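Local coordinates for extracellular protein containing a SCP domain (Bacillus anthracis, PDB 4IFA) that is of unknown function but is an extracellular protein pairing a CAP-associated N-terminal region with an SCP domain, named as a vaccine candidate, at residues E73-A76 with Y77-W81; E147-D150 with T151-M154; Y169-H172 with F173-E176; N220-Q223 with I224-T228; A301-G304 with W305-E309. All coordinates share one frame; numbering follows the deposited sequence. Where two conformers were deposited one is given.

Contacts 1, 2 and 3 lie in the CAP-associated N-terminal region, and contact 5 lies in the SCP domain. Contact 4 is on helix 210-234, between the N-terminal sheet and the SCP sheet. Among the bonds joining the halves, Glu-73 OE2 of contact 1 meets Gln-223 NE2 of contact 4 at 2.9 Å, and His-172 ND1 of contact 3 meets Asn-307 OD1 of contact 5 at 2.7 Å. Contacts 4 and 5 pack helix on helix, with Leu-227 CB 3.4 Å from Leu-302 CD2. Contacts 2 and 3 touch through Met-154 O and Phe-170 CB. No active site is assigned; a PEG, probably from crystallisation, lies near Tyr-77 of contact 1.

Contact 1 (E73-A76 with Y77-W81); sequences EPSA and YGYEW
At the turn of the beta hairpin formed by strands 71-74 and 80-84, Ser-75 OG makes two hydrogen bonds. It donates to Tyr-79 O at 2.7 Å and accepts from Tyr-77 N at 3.0 Å. A chi1 of 78° sets OG between the backbone N and the carbonyl carbon, which brings it into the turn. Tyr-79 O has a second donor, Ser-75 N at 3.1 Å. That N-H arrives in the carbonyl plane, whereas the hydroxyl is tilted from it. Ser-75 OG also lies 3.3 Å above the plane of the Tyr-79 ring, over its centre. Behind the turn the hairpin strands pair antiparallel. Glu-73 and Trp-81 form the hydrogen-bonded pair, with Trp-81 N 2.7 Å from Glu-73 O. Pro-74 and Glu-80 form the non-hydrogen-bonded pair. At the turn end, Ala-76 CB makes a CH-pi contact over the face of the Tyr-77 ring, 4.0 Å from its centroid. Gly-78 has positive phi, and a water links its N to Ser-75 O. Tyr-77 OH bonds to Ser-296 O and Lys-330 NZ, both from the SCP side. A bound PEG, probably from the crystallisation liquor, lies about 4 Å from the Tyr-77 side chain.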
loop_
_atom_site.group_PDB
_atom_site.type_symbol
_atom_site.label_atom_id
_atom_site.label_comp_id
_atom_site.label_asym_id
_atom_site.label_seq_id
_atom_site.Cartn_x
_atom_site.Cartn_y
_atom_site.Cartn_z
ATOM N N GLU A 73 5.745 10.429 -8.156
ATOM C CA GLU A 73 4.409 10.352 -8.754
ATOM C C GLU A 73 3.370 10.963 -7.813
ATOM O O GLU A 73 3.532 10.886 -6.597
ATOM C CB GLU A 73 4.068 8.897 -9.073
ATOM C CG GLU A 73 4.078 7.936 -7.866
ATOM C CD GLU A 73 4.357 6.488 -8.220
ATOM O OE1 GLU A 73 4.700 6.184 -9.391
ATOM O OE2 GLU A 73 4.238 5.647 -7.303
ATOM N N PRO A 74 2.298 11.547 -8.370
ATOM C CA PRO A 74 1.307 12.183 -7.505
ATOM C C PRO A 74 0.428 11.217 -6.753
ATOM O O PRO A 74 0.252 10.083 -7.191
ATOM C CB PRO A 74 0.444 12.985 -8.496
ATOM C CG PRO A 74 0.581 12.278 -9.778
ATOM C CD PRO A 74 1.965 11.701 -9.795
ATOM N N SER A 75 -0.107 11.665 -5.617
ATOM C CA SER A 75 -1.114 10.933 -4.845
ATOM C C SER A 75 -2.434 11.686 -5.018
ATOM O O SER A 75 -2.456 12.818 -5.543
ATOM C CB SER A 75 -0.786 10.834 -3.347
ATOM O OG SER A 75 -1.115 12.093 -2.726
ATOM N N ALA A 76 -3.505 11.113 -4.485
ATOM C CA ALA A 76 -4.838 11.710 -4.488
ATOM C C ALA A 76 -5.035 12.625 -3.252
ATOM O O ALA A 76 -6.120 13.172 -3.089
ATOM C CB ALA A 76 -5.914 10.599 -4.488
ATOM N N TYR A 77 -3.973 12.861 -2.469
ATOM C CA TYR A 77 -4.075 13.546 -1.175
ATOM C C TYR A 77 -3.084 14.702 -1.000
ATOM O O TYR A 77 -2.627 14.968 0.109
ATOM C CB TYR A 77 -3.983 12.513 -0.040
ATOM C CG TYR A 77 -4.977 11.376 -0.228
ATOM C CD1 TYR A 77 -6.337 11.595 -0.030
ATOM C CD2 TYR A 77 -4.585 10.127 -0.683
ATOM C CE1 TYR A 77 -7.276 10.584 -0.244
ATOM C CE2 TYR A 77 -5.505 9.118 -0.875
ATOM C CZ TYR A 77 -6.841 9.349 -0.675
ATOM O OH TYR A 77 -7.781 8.373 -0.876
ATOM N N GLY A 78 -2.730 15.321 -2.107
ATOM C CA GLY A 78 -1.895 16.532 -2.061
ATOM C C GLY A 78 -0.385 16.446 -1.874
ATOM O O GLY A 78 0.291 17.491 -1.777
ATOM N N TYR A 79 0.125 15.256 -1.646
ATOM C CA TYR A 79 1.553 14.972 -1.581
ATOM C C TYR A 79 1.948 14.144 -2.807
ATOM O O TYR A 79 1.097 13.485 -3.434
ATOM C CB TYR A 79 1.971 14.273 -0.273
ATOM C CG TYR A 79 1.215 12.986 0.018
ATOM C CD1 TYR A 79 1.559 11.781 -0.603
ATOM C CD2 TYR A 79 0.126 12.979 0.896
ATOM C CE1 TYR A 79 0.851 10.609 -0.341
ATOM C CE2 TYR A 79 -0.573 11.800 1.157
ATOM C CZ TYR A 79 -0.220 10.652 0.522
ATOM O OH TYR A 79 -0.918 9.489 0.777
ATOM N N GLU A 80 3.222 14.205 -3.158
ATOM C CA GLU A 80 3.828 13.384 -4.201
ATOM C C GLU A 80 4.586 12.260 -3.497
ATOM O O GLU A 80 5.282 12.466 -2.480
ATOM C CB GLU A 80 4.819 14.192 -5.048
ATOM C CG GLU A 80 4.230 15.262 -5.927
ATOM C CD GLU A 80 5.320 16.037 -6.604
ATOM O OE1 GLU A 80 5.898 16.944 -5.962
ATOM O OE2 GLU A 80 5.595 15.752 -7.778
ATOM N N TRP A 81 4.467 11.067 -4.039
ATOM C CA TRP A 81 5.233 9.941 -3.533
ATOM C C TRP A 81 6.627 9.922 -4.127
ATOM O O TRP A 81 6.795 9.979 -5.369
ATOM C CB TRP A 81 4.569 8.606 -3.839
ATOM C CG TRP A 81 3.324 8.238 -3.123
ATOM C CD1 TRP A 81 2.068 8.065 -3.671
ATOM C CD2 TRP A 81 3.212 7.871 -1.749
ATOM N NE1 TRP A 81 1.200 7.620 -2.709
ATOM C CE2 TRP A 81 1.876 7.458 -1.532
ATOM C CE3 TRP A 81 4.108 7.846 -0.684
ATOM C CZ2 TRP A 81 1.425 7.033 -0.283
ATOM C CZ3 TRP A 81 3.659 7.411 0.545
ATOM C CH2 TRP A 81 2.315 7.042 0.738
HETATM O O HOH W 1 0.157 14.973 -5.885
HETATM O O HOH W 2 -3.421 15.252 -4.883
#

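Contact 2 (E147-D150 with T151-M154); sequences ELSD and TEVM
Asp-150, Glu-152 and Ser-149 carry this contact, a capping box at the start of helix 150-155. Ser-149 is the N-cap. Its OG accepts from Glu-152 N at 3.1 Å, and chi1 of 66° puts OG beside that N-H. In return Ser-149 N donates to Glu-152 OE1 at 3.0 Å, in a nearly straight bond of 174°. The N-H meets OE1 on the anti side, somewhat out of the carboxylate plane. The Glu-152 chain runs extended beyond CG and carries the carboxylate back past the N-cap. The negative charge there would probably suit the positive end of the helix dipole. Asp-150 takes part through its backbone: its O accepts from the N of Met-154, a selenomethionine, at 3.3 Å. Ser-149 O accepts from Val-153 N at 3.0 Å, the first regular turn of the helix. Next to the capping box, Leu-148 and Val-153 form a hydrophobic staple, one residue before the cap meeting the fourth after it. The two side chains cross at about a right angle, with Leu-148 CB 3.8 Å from Val-153 CG2. Leu-148 also packs on Ile-135 and Tyr-194. A water donates to Glu-152 OE1 and to Glu-147 O, the latter at 2.6 Å.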
loop_
_atom_site.group_PDB
_atom_site.type_symbol
_atom_site.label_atom_id
_atom_site.label_comp_id
_atom_site.label_asym_id
_atom_site.label_seq_id
_atom_site.Cartn_x
_atom_site.Cartn_y
_atom_site.Cartn_z
ATOM N N GLU A 147 -13.454 5.695 14.697
ATOM C CA GLU A 147 -13.957 4.525 15.393
ATOM C C GLU A 147 -13.510 3.291 14.638
ATOM O O GLU A 147 -14.060 2.983 13.566
ATOM C CB GLU A 147 -15.486 4.587 15.474
ATOM C CG GLU A 147 -15.992 5.687 16.403
ATOM C CD GLU A 147 -17.476 5.987 16.266
ATOM O OE1 GLU A 147 -18.085 5.660 15.222
ATOM O OE2 GLU A 147 -18.034 6.582 17.210
ATOM N N LEU A 148 -12.499 2.598 15.171
ATOM C CA LEU A 148 -11.998 1.392 14.513
ATOM C C LEU A 148 -12.860 0.186 14.836
ATOM O O LEU A 148 -13.242 -0.012 15.988
ATOM C CB LEU A 148 -10.546 1.063 14.907
ATOM C CG LEU A 148 -9.422 1.978 14.414
ATOM C CD1 LEU A 148 -9.431 3.322 15.166
ATOM C CD2 LEU A 148 -8.080 1.256 14.567
ATOM N N SER A 149 -13.150 -0.620 13.822
ATOM C CA SER A 149 -13.866 -1.881 14.011
ATOM C C SER A 149 -12.920 -2.915 14.626
ATOM O O SER A 149 -11.692 -2.729 14.654
ATOM C CB SER A 149 -14.349 -2.427 12.671
ATOM O OG SER A 149 -13.249 -2.793 11.845
ATOM N N ASP A 150 -13.482 -4.030 15.074
ATOM C CA ASP A 150 -12.662 -5.100 15.650
ATOM C C ASP A 150 -11.661 -5.596 14.611
ATOM O O ASP A 150 -10.500 -5.861 14.932
ATOM C CB ASP A 150 -13.539 -6.264 16.143
ATOM C CG ASP A 150 -14.314 -5.932 17.415
ATOM O OD1 ASP A 150 -14.099 -4.852 18.011
ATOM O OD2 ASP A 150 -15.116 -6.785 17.834
ATOM N N THR A 151 -12.098 -5.693 13.361
ATOM C CA THR A 151 -11.223 -6.124 12.250
ATOM C C THR A 151 -10.068 -5.164 12.025
ATOM O O THR A 151 -8.918 -5.588 11.862
ATOM C CB THR A 151 -12.054 -6.292 10.966
ATOM O OG1 THR A 151 -13.104 -7.234 11.235
ATOM C CG2 THR A 151 -11.200 -6.776 9.779
ATOM N N GLU A 152 -10.376 -3.873 11.995
ATOM C CA GLU A 152 -9.361 -2.840 11.837
ATOM C C GLU A 152 -8.322 -2.839 12.979
ATOM O O GLU A 152 -7.124 -2.640 12.749
ATOM C CB GLU A 152 -10.036 -1.474 11.664
ATOM C CG GLU A 152 -10.734 -1.375 10.286
ATOM C CD GLU A 152 -11.725 -0.230 10.155
ATOM O OE1 GLU A 152 -12.205 0.300 11.179
ATOM O OE2 GLU A 152 -12.060 0.118 8.996
ATOM N N VAL A 153 -8.776 -3.076 14.213
ATOM C CA VAL A 153 -7.854 -3.143 15.324
ATOM C C VAL A 153 -6.836 -4.309 15.161
ATOM O O VAL A 153 -5.679 -4.185 15.590
ATOM C CB VAL A 153 -8.612 -3.213 16.678
ATOM C CG1 VAL A 153 -7.698 -3.610 17.846
ATOM C CG2 VAL A 153 -9.296 -1.878 16.950
HETATM N N MSE A 154 -7.263 -5.413 14.546
HETATM C CA MSE A 154 -6.376 -6.570 14.326
HETATM C C MSE A 154 -5.575 -6.544 13.038
HETATM O O MSE A 154 -4.527 -7.195 12.965
HETATM C CB MSE A 154 -7.160 -7.871 14.353
HETATM C CG MSE A 154 -7.732 -8.213 15.725
HETATM SE SE MSE A 154 -8.700 -9.896 15.767
HETATM C CE MSE A 154 -10.272 -9.385 14.746
HETATM O O HOH W 3 -14.094 1.958 11.176
#

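Contact 3 (Y169-H172 with F173-E176); sequences YFDH and FTHE
His-175 holds a left-handed backbone conformation, phi 64°, a position often taken by glycine, and with Glu-176 it faces Asp-171 in a G1 beta bulge. Asp-171 N donates to Glu-176 O at 3.0 Å. Asp-171 O is met by weak bonds from Thr-174 N, His-175 N and Glu-176 N. Asp-171 OD1 ties down two amides of the loop. CG anti to the backbone N (chi1 177°) directs the carboxylate at Phe-173 and Thr-174. Phe-173 N meets OD1 at 2.9 Å, nearly along its C-O axis, which makes an Asx turn. Thr-174 N comes to the same oxygen at 3.1 Å from above the carboxylate plane. The side chains of His-172 and Phe-173 lie side by side, pointing the same way. Their rings meet obliquely, centroids 4.0 Å apart and planes at 37°. His-172 CE1 sits 3.3 Å above the Phe-173 ring plane, toward its rim, and His-172 ND1 bonds to Asn-307 OD1. His-172 O lies over one face of the His-175 ring. The loop links strands 164-171 and 176-183. Asp-171 OD2 forms a salt bridge with Arg-312, Phe-173 packs on helix 309-315, and the Asp-171 side chain touches Leu-306 of helix 298-306.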
loop_
_atom_site.group_PDB
_atom_site.type_symbol
_atom_site.label_atom_id
_atom_site.label_comp_id
_atom_site.label_asym_id
_atom_site.label_seq_id
_atom_site.Cartn_x
_atom_site.Cartn_y
_atom_site.Cartn_z
ATOM N N TYR A 169 0.206 -2.152 9.622
ATOM C CA TYR A 169 -0.468 -3.115 8.770
ATOM C C TYR A 169 -0.003 -4.530 9.095
ATOM O O TYR A 169 1.189 -4.850 9.017
ATOM C CB TYR A 169 -0.214 -2.814 7.297
ATOM C CG TYR A 169 -1.009 -1.675 6.692
ATOM C CD1 TYR A 169 -2.379 -1.795 6.490
ATOM C CD2 TYR A 169 -0.391 -0.508 6.231
ATOM C CE1 TYR A 169 -3.118 -0.813 5.892
ATOM C CE2 TYR A 169 -1.133 0.478 5.604
ATOM C CZ TYR A 169 -2.479 0.324 5.445
ATOM O OH TYR A 169 -3.249 1.256 4.762
ATOM N N PHE A 170 -0.968 -5.382 9.439
ATOM C CA PHE A 170 -0.717 -6.795 9.746
ATOM C C PHE A 170 -1.307 -7.722 8.679
ATOM O O PHE A 170 -2.307 -7.399 8.044
ATOM C CB PHE A 170 -1.356 -7.169 11.078
ATOM C CG PHE A 170 -0.630 -6.644 12.257
ATOM C CD1 PHE A 170 0.390 -7.380 12.839
ATOM C CD2 PHE A 170 -0.907 -5.385 12.760
ATOM C CE1 PHE A 170 1.125 -6.860 13.929
ATOM C CE2 PHE A 170 -0.194 -4.878 13.825
ATOM C CZ PHE A 170 0.821 -5.604 14.396
ATOM N N ASP A 171 -0.673 -8.878 8.548
ATOM C CA ASP A 171 -1.251 -10.039 7.910
ATOM C C ASP A 171 -1.899 -10.799 9.063
ATOM O O ASP A 171 -1.194 -11.364 9.901
ATOM C CB ASP A 171 -0.123 -10.855 7.276
ATOM C CG ASP A 171 -0.620 -12.135 6.651
ATOM O OD1 ASP A 171 -1.620 -12.720 7.138
ATOM O OD2 ASP A 171 -0.047 -12.533 5.606
ATOM N N HIS A 172 -3.222 -10.751 9.159
ATOM C CA HIS A 172 -3.908 -11.372 10.322
ATOM C C HIS A 172 -3.850 -12.868 10.282
ATOM O O HIS A 172 -4.152 -13.523 11.299
ATOM C CB HIS A 172 -5.361 -10.916 10.500
ATOM C CG HIS A 172 -6.360 -11.688 9.702
ATOM N ND1 HIS A 172 -6.642 -11.410 8.382
ATOM C CD2 HIS A 172 -7.182 -12.709 10.054
ATOM C CE1 HIS A 172 -7.574 -12.241 7.949
ATOM N NE2 HIS A 172 -7.931 -13.037 8.950
ATOM N N PHE A 173 -3.519 -13.458 9.133
ATOM C CA PHE A 173 -3.439 -14.946 9.062
ATOM C C PHE A 173 -2.139 -15.427 9.704
ATOM O O PHE A 173 -2.122 -16.485 10.331
ATOM C CB PHE A 173 -3.515 -15.447 7.613
ATOM C CG PHE A 173 -4.828 -15.143 6.935
ATOM C CD1 PHE A 173 -5.977 -15.793 7.317
ATOM C CD2 PHE A 173 -4.889 -14.256 5.869
ATOM C CE1 PHE A 173 -7.175 -15.546 6.689
ATOM C CE2 PHE A 173 -6.095 -14.005 5.231
ATOM C CZ PHE A 173 -7.222 -14.639 5.632
ATOM N N THR A 174 -1.070 -14.656 9.550
ATOM C CA THR A 174 0.211 -15.017 10.157
ATOM C C THR A 174 0.480 -14.226 11.432
ATOM O O THR A 174 1.427 -14.566 12.178
ATOM C CB THR A 174 1.369 -14.811 9.216
ATOM O OG1 THR A 174 1.451 -13.420 8.886
ATOM C CG2 THR A 174 1.169 -15.643 7.906
ATOM N N HIS A 175 -0.367 -13.235 11.721
ATOM C CA HIS A 175 -0.254 -12.359 12.899
ATOM C C HIS A 175 1.015 -11.513 12.892
ATOM O O HIS A 175 1.504 -11.136 13.961
ATOM C CB HIS A 175 -0.359 -13.156 14.198
ATOM C CG HIS A 175 -1.536 -14.048 14.241
ATOM N ND1 HIS A 175 -2.820 -13.593 14.462
ATOM C CD2 HIS A 175 -1.634 -15.380 14.043
ATOM C CE1 HIS A 175 -3.651 -14.621 14.439
ATOM N NE2 HIS A 175 -2.960 -15.715 14.172
ATOM N N GLU A 176 1.557 -11.206 11.725
ATOM C CA GLU A 176 2.804 -10.459 11.624
ATOM C C GLU A 176 2.669 -9.085 11.013
ATOM O O GLU A 176 1.894 -8.855 10.075
ATOM C CB GLU A 176 3.847 -11.304 10.851
ATOM C CG GLU A 176 4.243 -12.536 11.644
ATOM C CD GLU A 176 5.302 -13.440 11.015
ATOM O OE1 GLU A 176 5.863 -13.092 9.975
ATOM O OE2 GLU A 176 5.572 -14.502 11.637
#

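Contact 4 (N220-Q223 with I224-T228); sequences NMQQ and IFDLT
Gln-222 O accepts from Asp-226 N at 2.9 Å, a nearly straight bond in the middle of helix 210-234. The same helical spacing joins Gln-223 O to Leu-227 N, also at 2.9 Å. Leu-227 CG is 3.1 Å from Gln-223 O. One turn back, Ile-224 CG1 packs 3.3 Å from Asn-220 O. In one of its two conformers, the Gln-222 chain bends at chi2, 67°, and its amide lies beside the Phe-225 ring. NE2 is then 3.3 Å from Phe-225 CD2, with amide and ring planes 64° apart. This places NE2 near both oxygens of Asp-226, but both bonds are weak. Asp-226 OD2 has a firmer partner in Asn-85 ND2. Further along, Ile-224 O accepts twice, from Thr-228 N at 2.9 Å and from Thr-228 OG1 at 2.8 Å, on opposite faces of its plane. Around the helix, Ile-224 packs on Val-325 of strand 322-328, and the Phe-225 ring meets Trp-242 edge-to-face. Gln-223 OE1 bonds to Gln-93 NE2 of the N-terminal sheet. Gln-223 and Asp-226 thus bond to the N-terminal region and Asn-220 to Gly-298 on the SCP side, while Ile-224 and Phe-225 pack on the SCP sheet.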
loop_
_atom_site.group_PDB
_atom_site.type_symbol
_atom_site.label_atom_id
_atom_site.label_comp_id
_atom_site.label_asym_id
_atom_site.label_seq_id
_atom_site.Cartn_x
_atom_site.Cartn_y
_atom_site.Cartn_z
ATOM N N ASN A 220 -0.482 4.101 -8.315
ATOM C CA ASN A 220 -1.128 3.023 -7.593
ATOM C C ASN A 220 -0.848 1.664 -8.239
ATOM O O ASN A 220 -0.682 0.652 -7.549
ATOM C CB ASN A 220 -2.621 3.291 -7.466
ATOM C CG ASN A 220 -2.963 4.223 -6.330
ATOM O OD1 ASN A 220 -2.310 4.199 -5.269
ATOM N ND2 ASN A 220 -4.021 5.030 -6.505
HETATM N N MSE A 221 -0.849 1.610 -9.568
HETATM C CA MSE A 221 -0.555 0.366 -10.289
HETATM C C MSE A 221 0.861 -0.154 -10.011
HETATM O O MSE A 221 1.050 -1.349 -9.717
HETATM C CB MSE A 221 -0.716 0.595 -11.804
HETATM C CG MSE A 221 -2.160 0.751 -12.197
HETATM SE SE MSE A 221 -2.470 1.701 -13.884
HETATM C CE MSE A 221 -1.259 0.590 -14.997
ATOM N N GLN A 222 1.862 0.705 -10.116
ATOM C CA GLN A 222 3.240 0.260 -9.885
ATOM C C GLN A 222 3.484 -0.069 -8.414
ATOM O O GLN A 222 4.162 -1.028 -8.092
ATOM C CB GLN A 222 4.261 1.282 -10.377
ATOM C CG GLN A 222 5.674 0.752 -10.227
ATOM C CD GLN A 222 5.977 -0.411 -11.133
ATOM O OE1 GLN A 222 5.499 -0.472 -12.268
ATOM N NE2 GLN A 222 6.802 -1.328 -10.651
ATOM N N GLN A 223 2.916 0.701 -7.510
ATOM C CA GLN A 223 3.065 0.385 -6.063
ATOM C C GLN A 223 2.458 -0.988 -5.773
ATOM O O GLN A 223 3.069 -1.808 -5.090
ATOM C CB GLN A 223 2.452 1.451 -5.171
ATOM C CG GLN A 223 3.148 2.793 -5.290
ATOM C CD GLN A 223 2.472 3.848 -4.518
ATOM O OE1 GLN A 223 1.760 3.625 -3.554
ATOM N NE2 GLN A 223 2.758 5.082 -4.914
ATOM N N ILE A 224 1.255 -1.261 -6.279
ATOM C CA ILE A 224 0.674 -2.576 -6.048
ATOM C C ILE A 224 1.602 -3.649 -6.607
ATOM O O ILE A 224 1.766 -4.720 -5.993
ATOM C CB ILE A 224 -0.762 -2.690 -6.644
ATOM C CG1 ILE A 224 -1.732 -1.878 -5.796
ATOM C CG2 ILE A 224 -1.207 -4.178 -6.739
ATOM C CD1 ILE A 224 -3.122 -1.660 -6.468
ATOM N N PHE A 225 2.112 -3.467 -7.809
ATOM C CA PHE A 225 3.042 -4.435 -8.391
ATOM C C PHE A 225 4.257 -4.734 -7.522
ATOM O O PHE A 225 4.517 -5.887 -7.158
ATOM C CB PHE A 225 3.447 -4.007 -9.798
ATOM C CG PHE A 225 4.487 -4.869 -10.411
ATOM C CD1 PHE A 225 4.161 -6.116 -10.980
ATOM C CD2 PHE A 225 5.810 -4.480 -10.425
ATOM C CE1 PHE A 225 5.148 -6.928 -11.539
ATOM C CE2 PHE A 225 6.786 -5.300 -10.988
ATOM C CZ PHE A 225 6.448 -6.516 -11.551
ATOM N N ASP A 226 4.980 -3.699 -7.155
ATOM C CA ASP A 226 6.172 -3.898 -6.336
ATOM C C ASP A 226 5.840 -4.505 -4.971
ATOM O O ASP A 226 6.568 -5.378 -4.482
ATOM C CB ASP A 226 6.894 -2.572 -6.119
ATOM C CG ASP A 226 7.607 -2.074 -7.328
ATOM O OD1 ASP A 226 8.022 -2.874 -8.185
ATOM O OD2 ASP A 226 7.836 -0.827 -7.429
ATOM N N LEU A 227 4.757 -4.043 -4.340
ATOM C CA LEU A 227 4.419 -4.514 -3.012
ATOM C C LEU A 227 3.900 -5.950 -3.081
ATOM O O LEU A 227 4.014 -6.685 -2.113
ATOM C CB LEU A 227 3.430 -3.531 -2.361
ATOM C CG LEU A 227 3.979 -2.137 -2.102
ATOM C CD1 LEU A 227 2.815 -1.200 -1.684
ATOM C CD2 LEU A 227 5.040 -2.233 -1.004
ATOM N N THR A 228 3.335 -6.348 -4.226
ATOM C CA THR A 228 2.932 -7.765 -4.418
ATOM C C THR A 228 4.220 -8.604 -4.464
ATOM O O THR A 228 4.230 -9.692 -3.907
ATOM C CB THR A 228 2.087 -7.971 -5.693
ATOM O OG1 THR A 228 0.824 -7.302 -5.493
ATOM C CG2 THR A 228 1.764 -9.433 -5.926
#

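Contact 5 (A301-G304 with W305-E309); sequences ALQG and WLNSE
Gln-303 O receives two N-H groups from Asn-307 at the end of helix 298-306. Asn-307 ND2 reaches it at 2.9 Å, with the oxygen close to the plane of the side-chain amide. Asn-307 N reaches it at 3.3 Å from the opposite face of the carbonyl. The chi1 of Asn-307, -77°, lays CG beside its own backbone N, which lets ND2 turn back to the helix. On another side of the helix, the Trp-305 indole lies over its preceding turn. Ala-301 O stands 3.5 Å above the ring plane, toward the rim, and also accepts from Trp-305 N at 3.0 Å. Leu-302 CD1 is at the edge of the indole, in its plane, 3.9 Å from Trp-305 CE3. The two side chains cross at about a right angle. The Leu-306 and Gln-303 side chains lie side by side, with Leu-306 CD2 3.8 Å from Gln-303 OE1 in one Gln-303 conformer. Farther out, Trp-305 NE1 donates to Ile-291 O of strand 286-293, and the indole packs on Tyr-332 and Gln-334. This fixes the ring against the SCP sheet. Leu-302 reaches Ile-231 of helix 210-234. Asn-307 is the first residue to leave helical geometry. Its OD1 bonds to His-172 ND1, and its ND2 has a second acceptor in Phe-170 O. Ser-308 then stands at the N-cap of helix 309-315, with its OG bonded to His-311 ND1. The spacing of Trp-305, Ser-308 and His-311 resembles the W-x-x-S-x-G-H pattern of bacterial SCP domains. The packing of helices against the mixed sheet is consistent with the alpha-beta-alpha sandwich of the CAP superfamily.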
loop_
_atom_site.group_PDB
_atom_site.type_symbol
_atom_site.label_atom_id
_atom_site.label_comp_id
_atom_site.label_asym_id
_atom_site.label_seq_id
_atom_site.Cartn_x
_atom_site.Cartn_y
_atom_site.Cartn_z
ATOM N N ALA A 301 -5.552 -1.102 -0.724
ATOM C CA ALA A 301 -6.216 -2.194 -1.463
ATOM C C ALA A 301 -5.465 -3.489 -1.337
ATOM O O ALA A 301 -6.064 -4.538 -1.089
ATOM C CB ALA A 301 -6.375 -1.856 -2.956
ATOM N N LEU A 302 -4.155 -3.451 -1.506
ATOM C CA LEU A 302 -3.349 -4.679 -1.436
ATOM C C LEU A 302 -3.433 -5.326 -0.025
ATOM O O LEU A 302 -3.475 -6.575 0.115
ATOM C CB LEU A 302 -1.895 -4.398 -1.830
ATOM C CG LEU A 302 -0.941 -5.569 -1.777
ATOM C CD1 LEU A 302 -1.394 -6.673 -2.713
ATOM C CD2 LEU A 302 0.439 -5.059 -2.178
ATOM N N GLN A 303 -3.466 -4.511 1.028
ATOM C CA GLN A 303 -3.578 -5.045 2.384
ATOM C C GLN A 303 -4.947 -5.686 2.597
ATOM O O GLN A 303 -5.082 -6.634 3.374
ATOM C CB GLN A 303 -3.239 -3.998 3.437
ATOM C CG GLN A 303 -1.751 -3.717 3.487
ATOM C CD GLN A 303 -0.963 -4.951 3.870
ATOM O OE1 GLN A 303 -0.055 -5.397 3.147
ATOM N NE2 GLN A 303 -1.312 -5.529 5.004
ATOM N N GLY A 304 -5.963 -5.180 1.906
ATOM C CA GLY A 304 -7.286 -5.809 1.928
ATOM C C GLY A 304 -7.220 -7.171 1.255
ATOM O O GLY A 304 -7.777 -8.175 1.761
ATOM N N TRP A 305 -6.526 -7.271 0.125
ATOM C CA TRP A 305 -6.374 -8.552 -0.572
ATOM C C TRP A 305 -5.585 -9.577 0.244
ATOM O O TRP A 305 -5.942 -10.759 0.339
ATOM C CB TRP A 305 -5.733 -8.392 -1.947
ATOM C CG TRP A 305 -6.581 -7.646 -2.925
ATOM C CD1 TRP A 305 -7.943 -7.743 -3.052
ATOM C CD2 TRP A 305 -6.141 -6.777 -3.991
ATOM N NE1 TRP A 305 -8.378 -6.965 -4.097
ATOM C CE2 TRP A 305 -7.300 -6.356 -4.686
ATOM C CE3 TRP A 305 -4.907 -6.280 -4.396
ATOM C CZ2 TRP A 305 -7.219 -5.474 -5.769
ATOM C CZ3 TRP A 305 -4.847 -5.390 -5.429
ATOM C CH2 TRP A 305 -5.988 -5.027 -6.122
ATOM N N LEU A 306 -4.501 -9.140 0.865
ATOM C CA LEU A 306 -3.663 -10.042 1.694
ATOM C C LEU A 306 -4.470 -10.656 2.812
ATOM O O LEU A 306 -4.270 -11.826 3.185
ATOM C CB LEU A 306 -2.494 -9.262 2.290
ATOM C CG LEU A 306 -1.438 -10.034 3.076
ATOM C CD1 LEU A 306 -0.693 -10.987 2.155
ATOM C CD2 LEU A 306 -0.493 -9.072 3.810
ATOM N N ASN A 307 -5.407 -9.877 3.359
ATOM C CA ASN A 307 -6.240 -10.306 4.476
ATOM C C ASN A 307 -7.575 -10.971 4.136
ATOM O O ASN A 307 -8.404 -11.190 5.016
ATOM C CB ASN A 307 -6.456 -9.124 5.417
ATOM C CG ASN A 307 -5.251 -8.859 6.261
ATOM O OD1 ASN A 307 -5.025 -9.595 7.216
ATOM N ND2 ASN A 307 -4.487 -7.796 5.951
ATOM N N SER A 308 -7.695 -11.407 2.889
ATOM C CA SER A 308 -8.917 -12.116 2.416
ATOM C C SER A 308 -8.481 -13.447 1.806
ATOM O O SER A 308 -7.681 -13.439 0.865
ATOM C CB SER A 308 -9.592 -11.262 1.371
ATOM O OG SER A 308 -10.606 -12.028 0.685
ATOM N N GLU A 309 -9.027 -14.575 2.265
ATOM C CA GLU A 309 -8.564 -15.887 1.796
ATOM C C GLU A 309 -8.540 -16.056 0.282
ATOM O O GLU A 309 -7.567 -16.561 -0.271
ATOM C CB GLU A 309 -9.380 -17.044 2.396
ATOM C CG GLU A 309 -9.193 -17.254 3.885
ATOM C CD GLU A 309 -7.896 -18.007 4.272
ATOM O OE1 GLU A 309 -6.869 -17.978 3.540
ATOM O OE2 GLU A 309 -7.904 -18.604 5.388
#